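PDB 6KME: phytochromobilin synthase from Solanum lycopersicum, which probably catalyses the ferredoxin-dependent reduction of biliverdin IX alpha to phytochromobilin, a step in making the phytochrome chromophore. Local coordinates for residues 82-87 and 98-103; 54-59 and 72-77; 166-171 and 291-296. The protein carries 1 engineered substitution. All blocks are in the same frame, centred on the assembly; numbering follows the deposited sequence.

Contact 1. Residues 82-87 and 98-103; sequences RLLRSL and LDFAAF
The guanidinium of Arg85 meets the carboxylate of Asp99 end-on, and both terminal nitrogens converge on one oxygen: NH1 of Arg85 lies 2.8 Å and NH2 of Arg85 3.0 Å from OD1 of Asp99. The two N-H groups arrive from the same face of the carboxylate, well above its plane, whereas OD1 stays close to the guanidinium plane, and the flat groups are turned 56° against each other. A bend at chi2 (-71°) carries the arginine across the neighbouring strand to this diagonal partner. CB of Ala101 thereby covers the centre of one guanidinium face, 3.5 Å from CZ of Arg85. The Phe103 ring stands perpendicular to that guanidinium, with CE2 3.6 Å from NE of Arg85, yet lies almost parallel to the guanidinium of Arg82, whose NH2 is bonded to Gln228 and Asn264. On the opposite face of the sheet from Arg85, CD1 of Leu84 rests 3.6 Å from CZ of Phe100 and also touches Ala102. Antiparallel backbone bonds join the strands of this hairpin, and Arg82 and Leu83 both face Phe103 in a classic beta bulge. Asp99 borders the biliverdin pocket. Strands 69-77 and 112-119 flank the pair in the central sheet; helix 34-47 packs on the face of Leu84 and Phe100, while helix 218-238 covers Arg82 and Phe103.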
loop_
_atom_site.group_PDB
_atom_site.type_symbol
_atom_site.label_atom_id
_atom_site.label_comp_id
_atom_site.label_asym_id
_atom_site.label_seq_id
_atom_site.Cartn_x
_atom_site.Cartn_y
_atom_site.Cartn_z
ATOM N N ARG A 82 -11.811 -5.097 6.331
ATOM C CA ARG A 82 -12.722 -4.994 5.194
ATOM C C ARG A 82 -12.226 -5.818 4.006
ATOM O O ARG A 82 -13.016 -6.494 3.333
ATOM C CB ARG A 82 -12.893 -3.521 4.798
ATOM C CG ARG A 82 -13.944 -3.266 3.724
ATOM C CD ARG A 82 -14.054 -1.801 3.367
ATOM N NE ARG A 82 -12.834 -1.285 2.722
ATOM C CZ ARG A 82 -12.509 -1.476 1.449
ATOM N NH1 ARG A 82 -13.307 -2.184 0.659
ATOM N NH2 ARG A 82 -11.382 -0.955 0.959
ATOM N N LEU A 83 -10.927 -5.777 3.731
ATOM C CA LEU A 83 -10.393 -6.443 2.543
ATOM C C LEU A 83 -8.910 -6.701 2.734
ATOM O O LEU A 83 -8.140 -5.766 2.973
ATOM C CB LEU A 83 -10.624 -5.605 1.279
ATOM C CG LEU A 83 -10.011 -6.229 0.022
ATOM C CD1 LEU A 83 -10.549 -7.663 -0.224
ATOM C CD2 LEU A 83 -10.246 -5.337 -1.196
ATOM N N LEU A 84 -8.515 -7.960 2.634
ATOM C CA LEU A 84 -7.118 -8.349 2.527
ATOM C C LEU A 84 -6.950 -8.943 1.138
ATOM O O LEU A 84 -7.611 -9.932 0.811
ATOM C CB LEU A 84 -6.743 -9.373 3.598
ATOM C CG LEU A 84 -5.302 -9.878 3.660
ATOM C CD1 LEU A 84 -4.399 -8.754 4.085
ATOM C CD2 LEU A 84 -5.194 -11.047 4.662
ATOM N N ARG A 85 -6.085 -8.341 0.315
ATOM C CA ARG A 85 -6.010 -8.776 -1.074
ATOM C C ARG A 85 -4.571 -8.725 -1.575
ATOM O O ARG A 85 -3.763 -7.887 -1.152
ATOM C CB ARG A 85 -6.961 -7.948 -1.967
ATOM C CG ARG A 85 -6.349 -6.740 -2.685
ATOM C CD ARG A 85 -6.007 -5.608 -1.726
ATOM N NE ARG A 85 -5.528 -4.388 -2.407
ATOM C CZ ARG A 85 -4.276 -4.189 -2.817
ATOM N NH1 ARG A 85 -3.370 -5.138 -2.657
ATOM N NH2 ARG A 85 -3.931 -3.036 -3.393
ATOM N N SER A 86 -4.252 -9.664 -2.464
ATOM C CA SER A 86 -2.928 -9.741 -3.058
ATOM C C SER A 86 -3.035 -9.892 -4.569
ATOM O O SER A 86 -3.934 -10.569 -5.087
ATOM C CB SER A 86 -2.115 -10.907 -2.486
ATOM O OG SER A 86 -2.700 -12.143 -2.837
ATOM N N LEU A 87 -2.114 -9.241 -5.262
ATOM C CA LEU A 87 -1.865 -9.462 -6.679
ATOM C C LEU A 87 -0.414 -9.888 -6.788
ATOM O O LEU A 87 0.469 -9.223 -6.235
ATOM C CB LEU A 87 -2.133 -8.204 -7.507
ATOM C CG LEU A 87 -1.604 -8.209 -8.954
ATOM C CD1 LEU A 87 -2.331 -9.252 -9.817
ATOM C CD2 LEU A 87 -1.714 -6.828 -9.584
ATOM N N LEU A 98 4.631 -7.940 -6.356
ATOM C CA LEU A 98 3.702 -8.168 -5.258
ATOM C C LEU A 98 3.006 -6.856 -4.916
ATOM O O LEU A 98 3.667 -5.839 -4.684
ATOM C CB LEU A 98 4.418 -8.725 -4.010
ATOM C CG LEU A 98 3.501 -8.938 -2.783
ATOM C CD1 LEU A 98 2.509 -10.069 -3.041
ATOM C CD2 LEU A 98 4.312 -9.218 -1.505
ATOM N N ASP A 99 1.674 -6.877 -4.900
ATOM C CA ASP A 99 0.860 -5.833 -4.276
ATOM C C ASP A 99 -0.029 -6.531 -3.258
ATOM O O ASP A 99 -0.974 -7.231 -3.634
ATOM C CB ASP A 99 0.013 -5.060 -5.292
ATOM C CG ASP A 99 -0.761 -3.870 -4.653
ATOM O OD1 ASP A 99 -1.030 -3.903 -3.430
ATOM O OD2 ASP A 99 -1.090 -2.898 -5.375
ATOM N N PHE A 100 0.271 -6.310 -1.980
ATOM C CA PHE A 100 -0.404 -6.932 -0.849
ATOM C C PHE A 100 -0.844 -5.814 0.087
ATOM O O PHE A 100 -0.020 -4.982 0.479
ATOM C CB PHE A 100 0.559 -7.909 -0.152
ATOM C CG PHE A 100 -0.050 -8.661 0.987
ATOM C CD1 PHE A 100 -0.079 -8.114 2.260
ATOM C CD2 PHE A 100 -0.587 -9.926 0.785
ATOM C CE1 PHE A 100 -0.650 -8.823 3.321
ATOM C CE2 PHE A 100 -1.168 -10.626 1.830
ATOM C CZ PHE A 100 -1.194 -10.072 3.096
ATOM N N ALA A 101 -2.137 -5.765 0.419
ATOM C CA ALA A 101 -2.662 -4.712 1.281
ATOM C C ALA A 101 -3.750 -5.256 2.199
ATOM O O ALA A 101 -4.482 -6.187 1.849
ATOM C CB ALA A 101 -3.245 -3.538 0.473
ATOM N N ALA A 102 -3.853 -4.644 3.377
ATOM C CA ALA A 102 -4.925 -4.911 4.329
ATOM C C ALA A 102 -5.657 -3.603 4.591
ATOM O O ALA A 102 -5.053 -2.634 5.073
ATOM C CB ALA A 102 -4.378 -5.505 5.624
ATOM N N PHE A 103 -6.944 -3.573 4.240
ATOM C CA PHE A 103 -7.805 -2.420 4.454
ATOM C C PHE A 103 -8.723 -2.697 5.634
ATOM O O PHE A 103 -9.490 -3.679 5.588
ATOM C CB PHE A 103 -8.642 -2.132 3.213
ATOM C CG PHE A 103 -7.828 -1.817 1.965
ATOM C CD1 PHE A 103 -6.735 -0.970 2.020
ATOM C CD2 PHE A 103 -8.184 -2.363 0.736
ATOM C CE1 PHE A 103 -6.000 -0.681 0.870
ATOM C CE2 PHE A 103 -7.459 -2.079 -0.420
ATOM C CZ PHE A 103 -6.364 -1.239 -0.353
#

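Contact 2. Residues 54-59 and 72-77; sequences PLQEKY and QMLSFE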
loop_
_atom_site.group_PDB
_atom_site.type_symbol
_atom_site.label_atom_id
_atom_site.label_comp_id
_atom_site.label_asym_id
_atom_site.label_seq_id
_atom_site.Cartn_x
_atom_site.Cartn_y
_atom_site.Cartn_z
ATOM N N PRO A 54 -16.037 -12.000 -1.512
ATOM C CA PRO A 54 -16.794 -12.204 -2.759
ATOM C C PRO A 54 -15.993 -11.867 -4.005
ATOM O O PRO A 54 -16.342 -12.332 -5.094
ATOM C CB PRO A 54 -17.995 -11.259 -2.605
ATOM C CG PRO A 54 -18.030 -10.884 -1.158
ATOM C CD PRO A 54 -16.637 -10.959 -0.662
ATOM N N LEU A 55 -14.933 -11.073 -3.885
ATOM C CA LEU A 55 -14.121 -10.758 -5.057
ATOM C C LEU A 55 -13.447 -11.994 -5.645
ATOM O O LEU A 55 -13.089 -11.979 -6.826
ATOM C CB LEU A 55 -13.070 -9.701 -4.700
ATOM C CG LEU A 55 -13.605 -8.294 -4.413
ATOM C CD1 LEU A 55 -12.511 -7.382 -3.822
ATOM C CD2 LEU A 55 -14.188 -7.693 -5.682
ATOM N N GLN A 56 -13.290 -13.068 -4.859
ATOM C CA GLN A 56 -12.588 -14.234 -5.381
ATOM C C GLN A 56 -13.312 -14.856 -6.570
ATOM O O GLN A 56 -12.667 -15.538 -7.376
ATOM C CB GLN A 56 -12.377 -15.277 -4.272
ATOM C CG GLN A 56 -11.245 -16.283 -4.557
ATOM C CD GLN A 56 -9.841 -15.673 -4.490
ATOM O OE1 GLN A 56 -9.365 -15.298 -3.417
ATOM N NE2 GLN A 56 -9.171 -15.591 -5.636
ATOM N N GLU A 57 -14.617 -14.623 -6.718
ATOM C CA GLU A 57 -15.371 -15.155 -7.843
ATOM C C GLU A 57 -15.245 -14.303 -9.094
ATOM O O GLU A 57 -15.688 -14.737 -10.164
ATOM C CB GLU A 57 -16.846 -15.282 -7.481
ATOM C CG GLU A 57 -17.094 -16.037 -6.196
ATOM C CD GLU A 57 -18.426 -15.687 -5.599
ATOM O OE1 GLU A 57 -19.287 -15.190 -6.357
ATOM O OE2 GLU A 57 -18.608 -15.890 -4.378
ATOM N N LYS A 58 -14.676 -13.099 -8.985
ATOM C CA LYS A 58 -14.477 -12.232 -10.137
ATOM C C LYS A 58 -13.013 -11.926 -10.429
ATOM O O LYS A 58 -12.705 -11.509 -11.553
ATOM C CB LYS A 58 -15.239 -10.909 -9.950
ATOM N N TYR A 59 -12.103 -12.142 -9.473
ATOM C CA TYR A 59 -10.676 -11.830 -9.641
ATOM C C TYR A 59 -9.864 -12.978 -9.051
ATOM O O TYR A 59 -9.726 -13.076 -7.830
ATOM C CB TYR A 59 -10.317 -10.504 -8.972
ATOM C CG TYR A 59 -11.099 -9.365 -9.568
ATOM C CD1 TYR A 59 -10.689 -8.769 -10.759
ATOM C CD2 TYR A 59 -12.271 -8.921 -8.974
ATOM C CE1 TYR A 59 -11.429 -7.748 -11.337
ATOM C CE2 TYR A 59 -13.011 -7.897 -9.538
ATOM C CZ TYR A 59 -12.584 -7.312 -10.715
ATOM O OH TYR A 59 -13.330 -6.299 -11.275
ATOM N N GLN A 72 -2.015 -13.368 -10.556
ATOM C CA GLN A 72 -2.723 -14.198 -9.587
ATOM C C GLN A 72 -3.274 -13.308 -8.484
ATOM O O GLN A 72 -2.540 -12.491 -7.912
ATOM C CB GLN A 72 -1.803 -15.265 -8.996
ATOM C CG GLN A 72 -1.116 -16.133 -10.029
ATOM C CD GLN A 72 0.312 -16.470 -9.632
ATOM O OE1 GLN A 72 0.542 -17.289 -8.741
ATOM N NE2 GLN A 72 1.279 -15.825 -10.284
ATOM N N MET A 73 -4.567 -13.464 -8.188
ATOM C CA MET A 73 -5.237 -12.591 -7.233
ATOM C C MET A 73 -5.949 -13.400 -6.158
ATOM O O MET A 73 -6.603 -14.410 -6.448
ATOM C CB MET A 73 -6.225 -11.669 -7.947
ATOM C CG MET A 73 -5.521 -10.671 -8.847
ATOM S SD MET A 73 -6.585 -9.876 -10.042
ATOM C CE MET A 73 -6.809 -11.184 -11.255
ATOM N N LEU A 74 -5.828 -12.937 -4.916
ATOM C CA LEU A 74 -6.469 -13.566 -3.768
ATOM C C LEU A 74 -7.147 -12.487 -2.939
ATOM O O LEU A 74 -6.680 -11.352 -2.898
ATOM C CB LEU A 74 -5.456 -14.312 -2.909
ATOM C CG LEU A 74 -4.669 -15.458 -3.526
ATOM C CD1 LEU A 74 -3.508 -15.774 -2.607
ATOM C CD2 LEU A 74 -5.571 -16.683 -3.695
ATOM N N SER A 75 -8.251 -12.831 -2.277
ATOM C CA SER A 75 -8.902 -11.821 -1.454
ATOM C C SER A 75 -9.634 -12.480 -0.288
ATOM O O SER A 75 -10.174 -13.587 -0.404
ATOM C CB SER A 75 -9.855 -10.938 -2.281
ATOM O OG SER A 75 -10.779 -11.702 -3.043
ATOM N N PHE A 76 -9.638 -11.775 0.842
ATOM C CA PHE A 76 -10.204 -12.290 2.082
ATOM C C PHE A 76 -10.767 -11.122 2.874
ATOM O O PHE A 76 -10.494 -9.952 2.581
ATOM C CB PHE A 76 -9.152 -13.037 2.911
ATOM C CG PHE A 76 -8.504 -14.174 2.182
ATOM C CD1 PHE A 76 -9.090 -15.431 2.171
ATOM C CD2 PHE A 76 -7.314 -13.982 1.496
ATOM C CE1 PHE A 76 -8.491 -16.477 1.496
ATOM C CE2 PHE A 76 -6.719 -15.028 0.818
ATOM C CZ PHE A 76 -7.303 -16.263 0.810
ATOM N N GLU A 77 -11.563 -11.450 3.885
ATOM C CA GLU A 77 -11.955 -10.480 4.892
ATOM C C GLU A 77 -11.912 -11.151 6.255
ATOM O O GLU A 77 -11.689 -12.365 6.367
ATOM C CB GLU A 77 -13.338 -9.870 4.602
ATOM C CG GLU A 77 -14.444 -10.849 4.274
ATOM C CD GLU A 77 -15.687 -10.139 3.756
ATOM O OE1 GLU A 77 -15.714 -9.747 2.565
ATOM O OE2 GLU A 77 -16.624 -9.942 4.556
HETATM O O HOH W 1 -9.439 -12.614 -5.295
#
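A single water is gripped between the two segments: it donates to O of Tyr59 at 2.6 Å and is hydrogen-bonded to OG of Ser75 at 2.8 Å. The serine hydroxyl comes within reach because chi1 of 52° places OG between the backbone N and the carbonyl carbon, on the side of residues 54-59, where it also lies 3.5 Å from CB of Leu55. Next to the water, the side chain of Gln56, one of two deposited conformers, reaches across to the strand with both ends of its amide. OE1 of Gln56 accepts from N of Ser75 at 2.9 Å, the donor tilted 34° from the plane of the amide carbonyl. NE2 of Gln56 donates to O of Met73 at the same length, with this acceptor almost in the amide plane. In this conformer the two bonds set the rotation of the amide and serve backbone groups on either side of Leu74; the second conformer leaves their permanence in doubt. Further along, SD of Met73 lies 3.9 Å from CB of Tyr59 and approaches the ring obliquely, a Met-aromatic contact; the phenol oxygen is bonded to Asp256. Phe261 of helix 251-262 packs against Leu55, Tyr59, Met73 and Ser75. Backbone bonds from Ser75 to Ser53 and from Met73 to Ser60 bracket the region, so the 3-10 turn of residues 54-57 is an interruption in strand 51-63, an edge strand of the antiparallel sheet within this chain and hairpin partner of 69-77, bridged by a side-chain amide and a water.

Contact 3. Residues 166-171 and 291-296; sequences KLTSES and KRSMIG. With BLA (biliverdine IX alpha), chain B.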
loop_
_atom_site.group_PDB
_atom_site.type_symbol
_atom_site.label_atom_id
_atom_site.label_comp_id
_atom_site.label_asym_id
_atom_site.label_seq_id
_atom_site.Cartn_x
_atom_site.Cartn_y
_atom_site.Cartn_z
ATOM N N LYS A 166 14.652 10.682 -4.262
ATOM C CA LYS A 166 13.539 11.577 -4.554
ATOM C C LYS A 166 12.327 10.801 -5.059
ATOM O O LYS A 166 12.456 9.820 -5.803
ATOM C CB LYS A 166 13.965 12.633 -5.585
ATOM C CG LYS A 166 15.049 13.577 -5.078
ATOM C CD LYS A 166 15.526 14.548 -6.185
ATOM C CE LYS A 166 16.773 15.307 -5.729
ATOM N NZ LYS A 166 17.310 16.186 -6.786
ATOM N N LEU A 167 11.137 11.231 -4.635
ATOM C CA LEU A 167 9.903 10.548 -5.006
ATOM C C LEU A 167 8.771 11.565 -5.070
ATOM O O LEU A 167 8.867 12.663 -4.516
ATOM C CB LEU A 167 9.551 9.413 -4.019
ATOM C CG LEU A 167 8.979 9.796 -2.632
ATOM C CD1 LEU A 167 8.394 8.570 -1.929
ATOM C CD2 LEU A 167 10.024 10.463 -1.747
ATOM N N THR A 168 7.696 11.185 -5.761
ATOM C CA THR A 168 6.482 11.995 -5.848
ATOM C C THR A 168 6.140 12.615 -4.491
ATOM O O THR A 168 5.970 11.898 -3.497
ATOM C CB THR A 168 5.342 11.095 -6.346
ATOM O OG1 THR A 168 5.618 10.673 -7.690
ATOM C CG2 THR A 168 3.961 11.786 -6.275
ATOM N N SER A 169 6.095 13.962 -4.424
ATOM C CA SER A 169 5.965 14.612 -3.117
ATOM C C SER A 169 4.619 14.305 -2.467
ATOM O O SER A 169 4.540 14.156 -1.242
ATOM C CB SER A 169 6.149 16.127 -3.239
ATOM O OG SER A 169 7.516 16.476 -3.416
ATOM N N GLU A 170 3.555 14.202 -3.270
ATOM C CA GLU A 170 2.228 13.893 -2.743
ATOM C C GLU A 170 2.161 12.508 -2.101
ATOM O O GLU A 170 1.259 12.255 -1.292
ATOM C CB GLU A 170 1.180 14.010 -3.860
ATOM C CG GLU A 170 0.942 15.442 -4.352
ATOM C CD GLU A 170 1.932 15.896 -5.449
ATOM O OE1 GLU A 170 2.924 15.188 -5.708
ATOM O OE2 GLU A 170 1.692 16.947 -6.077
ATOM N N SER A 171 3.087 11.603 -2.441
ATOM C CA SER A 171 3.081 10.271 -1.836
ATOM C C SER A 171 3.403 10.322 -0.346
ATOM O O SER A 171 2.902 9.484 0.421
ATOM C CB SER A 171 4.063 9.349 -2.566
ATOM O OG SER A 171 3.631 9.107 -3.900
ATOM N N LYS A 291 0.287 14.621 -15.120
ATOM C CA LYS A 291 1.425 14.480 -14.221
ATOM C C LYS A 291 1.065 13.609 -13.030
ATOM O O LYS A 291 -0.026 13.729 -12.464
ATOM C CB LYS A 291 1.886 15.850 -13.724
ATOM C CG LYS A 291 2.497 16.703 -14.806
ATOM C CD LYS A 291 3.336 17.799 -14.197
ATOM C CE LYS A 291 2.551 19.072 -14.054
ATOM N NZ LYS A 291 3.213 20.196 -14.798
ATOM N N ARG A 292 1.992 12.726 -12.641
ATOM C CA ARG A 292 1.822 12.017 -11.374
ATOM C C ARG A 292 1.890 12.980 -10.190
ATOM O O ARG A 292 1.114 12.860 -9.229
ATOM C CB ARG A 292 2.881 10.920 -11.225
ATOM C CG ARG A 292 2.655 10.019 -9.971
ATOM C CD ARG A 292 3.662 8.866 -9.913
ATOM N NE ARG A 292 3.683 8.096 -11.149
ATOM C CZ ARG A 292 4.673 7.289 -11.511
ATOM N NH1 ARG A 292 5.718 7.134 -10.721
ATOM N NH2 ARG A 292 4.615 6.638 -12.662
ATOM N N SER A 293 2.797 13.956 -10.252
ATOM C CA SER A 293 3.092 14.848 -9.137
ATOM C C SER A 293 2.941 16.290 -9.606
ATOM O O SER A 293 3.676 16.725 -10.496
ATOM C CB SER A 293 4.517 14.614 -8.611
ATOM O OG SER A 293 4.821 15.518 -7.546
ATOM N N MET A 294 2.000 17.031 -9.006
ATOM C CA MET A 294 1.905 18.460 -9.303
ATOM C C MET A 294 3.068 19.233 -8.690
ATOM O O MET A 294 3.504 20.245 -9.253
ATOM C CB MET A 294 0.572 19.026 -8.794
ATOM C CG MET A 294 -0.676 18.577 -9.586
ATOM S SD MET A 294 -0.589 18.791 -11.381
ATOM C CE MET A 294 -0.303 20.556 -11.518
ATOM N N ILE A 295 3.562 18.786 -7.528
ATOM C CA ILE A 295 4.664 19.459 -6.842
ATOM C C ILE A 295 5.997 19.160 -7.529
ATOM O O ILE A 295 6.843 20.051 -7.695
ATOM C CB ILE A 295 4.672 19.026 -5.359
ATOM C CG1 ILE A 295 3.427 19.567 -4.648
ATOM C CG2 ILE A 295 5.957 19.470 -4.646
ATOM C CD1 ILE A 295 3.104 18.828 -3.338
ATOM N N GLY A 296 6.184 17.925 -7.969
ATOM C CA GLY A 296 7.463 17.397 -8.398
ATOM C C GLY A 296 8.029 16.424 -7.371
ATOM O O GLY A 296 7.578 16.347 -6.225
HETATM C CHA BLA B . 7.942 3.135 -8.822
HETATM N NA BLA B . 6.297 2.950 -6.828
HETATM C C1A BLA B . 7.321 3.615 -7.521
HETATM C C2A BLA B . 7.641 4.829 -6.769
HETATM C C3A BLA B . 6.759 4.860 -5.602
HETATM C C4A BLA B . 5.935 3.687 -5.662
HETATM C CMA BLA B . 6.681 5.893 -4.475
HETATM C CAA BLA B . 8.717 5.848 -7.243
HETATM C CBA BLA B . 8.121 6.734 -8.304
HETATM C CGA BLA B . 7.448 7.999 -7.657
HETATM O O1A BLA B . 8.208 8.571 -6.932
HETATM O O2A BLA B . 6.316 8.164 -8.007
HETATM C CHB BLA B . 4.861 3.215 -4.672
HETATM N NB BLA B . 3.667 5.244 -4.067
HETATM C C1B BLA B . 3.770 3.834 -4.069
HETATM C C2B BLA B . 2.749 3.426 -2.922
HETATM C C3B BLA B . 1.981 4.526 -2.559
HETATM C C4B BLA B . 2.534 5.720 -3.340
HETATM C CMB BLA B . 2.552 1.963 -2.571
HETATM O OB BLA B . 2.152 6.875 -3.435
HETATM C CAB BLA B . 0.859 4.892 -1.618
HETATM C CBB BLA B . 0.091 5.973 -1.349
HETATM N NC BLA B . 4.588 -0.967 -8.648
HETATM C C1C BLA B . 3.602 -1.631 -7.882
HETATM C C2C BLA B . 2.986 -2.676 -8.822
HETATM C C3C BLA B . 3.638 -2.565 -10.050
HETATM C C4C BLA B . 4.702 -1.444 -9.968
HETATM C CMC BLA B . 1.860 -3.570 -8.287
HETATM O OC BLA B . 3.450 -1.271 -6.725
HETATM C CAC BLA B . 3.359 -3.383 -11.260
HETATM C CBC BLA B . 2.237 -3.939 -11.767
HETATM C CHD BLA B . 5.617 -0.874 -10.813
HETATM N ND BLA B . 6.567 1.121 -9.460
HETATM C C1D BLA B . 6.486 0.340 -10.537
HETATM C C2D BLA B . 7.439 0.768 -11.638
HETATM C C3D BLA B . 8.126 1.869 -11.161
HETATM C C4D BLA B . 7.589 2.148 -9.727
HETATM C CMD BLA B . 7.488 0.008 -12.951
HETATM C CAD BLA B . 9.214 2.759 -11.774
HETATM C CBD BLA B . 8.711 3.660 -12.885
HETATM C CGD BLA B . 7.751 4.840 -12.415
HETATM O O1D BLA B . 6.735 4.877 -13.086
HETATM O O2D BLA B . 8.193 5.496 -11.480
#
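Glu170 turns its carboxylate onto the loop of residues 291-296 and takes a different donor on each oxygen. OE1 of Glu170 receives the hydroxyl of Ser293 at 2.7 Å through its syn lone pair, and OE2 of Glu170 receives N of Ile295 at 3.0 Å, also on the syn side. The bend of the glutamate at chi2 (86°) swings the acid round to this position, with CG1 and CD1 of Ile295 packed against it. Ser293 relays the grip: its OG accepts from N of Gly296 at 2.8 Å, an ST motif that curls the loop. Ser169 holds the end of that curl, since OG of Ser169 donates to O of Gly296 at 2.8 Å while the backbone N of Ser169 adds a weak bond to the same carbonyl. Thr168 works in two directions. Its methyl CG2 packs 3.7 Å from CB of Ser293, whereas OG1 of Thr168, set beside its own backbone N, donates to O2A of biliverdin at 2.6 Å. Arg292 NH1 meets the same O2A at 3.0 Å and also bonds to the second propionate, which NH2 of Arg292 holds through its other oxygen. The contact thus brings both segments to the propionates of the bilin, and Ser171 extends the site to the lactam oxygen OB. In the fold, strand 167-168 pairs antiparallel with strand 297-298, which directly follows the 291-296 loop, through a backbone bond between Leu167 and Ser298; the loop itself comes after helix 274-277.

How the contacts relate
Contacts 1 and 2 belong to one antiparallel sheet: strands 69-77 and 81-91 are neighbours, joined by backbone bonds between Leu84 and Phe76 and between Ser86 and Leu74, and the centres of the two contacts lie about 10 Å apart. Contact 1 is buried near the chain's centre, pairing regular strands around a charged pair beside the bilin. Contact 2, partly buried at an outermost strand, replaces regular pairing with an amide and a water. Contact 3, also partly buried, lies across the chain's centre from contact 2, about 31 Å away between centres, and joins a short strand and the residues after it to an irregular loop through hydroxyl and carboxylate bonds. Contacts 1 and 3 both contribute to the biliverdin pocket, yet do not touch.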